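Local coordinates for carbon monoxide dehydrogenase (Thermococcus sp. AM4, PDB 6T7J), which catalyses the oxidation of carbon monoxide to carbon dioxide, probably passing the electrons through its iron-sulfur clusters to a ferredoxin-type acceptor, at residues V523-I528 / V561-Y566. Numbering follows the deposited sequence.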
loop_
_atom_site.group_PDB
_atom_site.type_symbol
_atom_site.label_atom_id
_atom_site.label_comp_id
_atom_site.label_asym_id
_atom_site.label_seq_id
_atom_site.Cartn_x
_atom_site.Cartn_y
_atom_site.Cartn_z
ATOM N N VAL A 523 2.254 -19.534 -0.485
ATOM C CA VAL A 523 1.407 -19.377 -1.662
ATOM C C VAL A 523 0.651 -20.669 -1.942
ATOM O O VAL A 523 -0.461 -20.644 -2.490
ATOM C CB VAL A 523 2.239 -18.927 -2.877
ATOM C CG1 VAL A 523 2.676 -17.473 -2.713
ATOM C CG2 VAL A 523 3.440 -19.838 -3.074
ATOM N N ASP A 524 1.215 -21.810 -1.544
ATOM C CA ASP A 524 0.551 -23.092 -1.739
ATOM C C ASP A 524 -0.661 -23.278 -0.841
ATOM O O ASP A 524 -1.304 -24.331 -0.920
ATOM C CB ASP A 524 1.539 -24.237 -1.524
ATOM C CG ASP A 524 2.448 -24.446 -2.715
ATOM O OD1 ASP A 524 2.333 -23.668 -3.687
ATOM O OD2 ASP A 524 3.274 -25.382 -2.681
ATOM N N CYS A 525 -0.992 -22.303 0.012
ATOM C CA CYS A 525 -2.320 -22.304 0.612
ATOM C C CYS A 525 -3.396 -22.275 -0.462
ATOM O O CYS A 525 -4.518 -22.737 -0.224
ATOM C CB CYS A 525 -2.495 -21.118 1.559
ATOM S SG CYS A 525 -1.388 -21.098 2.971
ATOM N N SER A 526 -3.072 -21.742 -1.649
ATOM C CA SER A 526 -3.998 -21.832 -2.774
ATOM C C SER A 526 -4.414 -23.278 -3.020
ATOM O O SER A 526 -5.579 -23.551 -3.332
ATOM C CB SER A 526 -3.366 -21.226 -4.031
ATOM O OG SER A 526 -2.114 -21.823 -4.325
ATOM N N ARG A 527 -3.476 -24.219 -2.856
ATOM C CA ARG A 527 -3.804 -25.640 -2.965
ATOM C C ARG A 527 -4.975 -26.000 -2.063
ATOM O O ARG A 527 -5.927 -26.664 -2.491
ATOM C CB ARG A 527 -2.586 -26.494 -2.609
ATOM C CG ARG A 527 -1.396 -26.340 -3.534
ATOM C CD ARG A 527 -0.476 -27.545 -3.413
ATOM N NE ARG A 527 0.914 -27.221 -3.720
ATOM C CZ ARG A 527 1.444 -27.293 -4.936
ATOM N NH1 ARG A 527 0.699 -27.678 -5.964
ATOM N NH2 ARG A 527 2.719 -26.978 -5.122
ATOM N N ILE A 528 -4.917 -25.563 -0.801
ATOM C CA ILE A 528 -6.021 -25.785 0.128
ATOM C C ILE A 528 -7.328 -25.304 -0.490
ATOM O O ILE A 528 -8.322 -26.040 -0.540
ATOM C CB ILE A 528 -5.735 -25.091 1.473
ATOM C CG1 ILE A 528 -4.718 -25.902 2.281
ATOM C CG2 ILE A 528 -7.015 -24.894 2.264
ATOM C CD1 ILE A 528 -4.234 -25.208 3.536
ATOM N N VAL A 561 -2.130 -12.257 7.476
ATOM C CA VAL A 561 -3.410 -11.564 7.584
ATOM C C VAL A 561 -4.192 -11.696 6.285
ATOM O O VAL A 561 -5.397 -11.982 6.294
ATOM C CB VAL A 561 -3.196 -10.090 7.968
ATOM C CG1 VAL A 561 -4.536 -9.381 8.103
ATOM C CG2 VAL A 561 -2.398 -9.991 9.258
ATOM N N SER A 562 -3.521 -11.500 5.146
ATOM C CA SER A 562 -4.197 -11.677 3.863
ATOM C C SER A 562 -4.694 -13.110 3.692
ATOM O O SER A 562 -5.811 -13.336 3.208
ATOM C CB SER A 562 -3.264 -11.298 2.713
ATOM O OG SER A 562 -3.902 -11.503 1.465
ATOM N N ILE A 563 -3.876 -14.089 4.089
ATOM C CA ILE A 563 -4.251 -15.494 3.938
ATOM C C ILE A 563 -5.475 -15.813 4.787
ATOM O O ILE A 563 -6.431 -16.442 4.318
ATOM C CB ILE A 563 -3.068 -16.410 4.295
ATOM C CG1 ILE A 563 -1.973 -16.318 3.231
ATOM C CG2 ILE A 563 -3.536 -17.848 4.450
ATOM C CD1 ILE A 563 -0.632 -16.839 3.695
ATOM N N GLY A 564 -5.457 -15.397 6.056
ATOM C CA GLY A 564 -6.603 -15.637 6.915
ATOM C C GLY A 564 -7.854 -14.948 6.409
ATOM O O GLY A 564 -8.953 -15.509 6.467
ATOM N N THR A 565 -7.701 -13.730 5.879
ATOM C CA THR A 565 -8.860 -13.008 5.375
ATOM C C THR A 565 -9.454 -13.696 4.152
ATOM O O THR A 565 -10.679 -13.788 4.028
ATOM C CB THR A 565 -8.491 -11.560 5.052
ATOM O OG1 THR A 565 -7.950 -10.933 6.221
ATOM C CG2 THR A 565 -9.723 -10.788 4.595
ATOM N N TYR A 566 -8.615 -14.199 3.238
ATOM C CA TYR A 566 -9.197 -14.861 2.075
ATOM C C TYR A 566 -9.652 -16.278 2.386
ATOM O O TYR A 566 -10.501 -16.813 1.664
ATOM C CB TYR A 566 -8.246 -14.821 0.865
ATOM C CG TYR A 566 -7.035 -15.746 0.807
ATOM C CD1 TYR A 566 -7.168 -17.131 0.802
ATOM C CD2 TYR A 566 -5.759 -15.218 0.668
ATOM C CE1 TYR A 566 -6.061 -17.957 0.718
ATOM C CE2 TYR A 566 -4.647 -16.037 0.580
ATOM C CZ TYR A 566 -4.805 -17.402 0.605
ATOM O OH TYR A 566 -3.700 -18.217 0.515
#
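Cys525 meets Tyr566 and Ile563 through two different atoms in a sparse contact without hydrogen bonds between the segments. The closer touch is at CB: the hydroxyl of Tyr566 lies 3.3 Å from Cys525 CB, which sits at the edge of the ring, near its plane. With CG between the backbone N and the carbonyl carbon (chi1 76°), Tyr566 lays one ring face against its own helix, Ile563 O standing 3.6 Å from the plane over the ring centre. The looser part is the sulfur, Cys525 SG being 4.2 Å from Ile563 CG2. This side faces protein rather than solvent, for Cys525 also touches Val449, Thr479 and Phe567. At the start of helix 525-538, Val523 O accepts both Ser526 N and Ser526 OG, the latter at 2.7 Å. The side chain of Ile563 lies about 6 Å from the bound broken Fe4S4 cluster, the nickel-free cluster C, which places the contact beside the probable active site. Helices 212-242 and 81-115 pack against the pair, the first through Thr235 OG1, hydrogen-bonded to Asp524 OD1 and Ser526 OG, the second through His100 on Val523 and Ile563; strand 548-552 of the six-stranded parallel sheet joins the two helices along the chain.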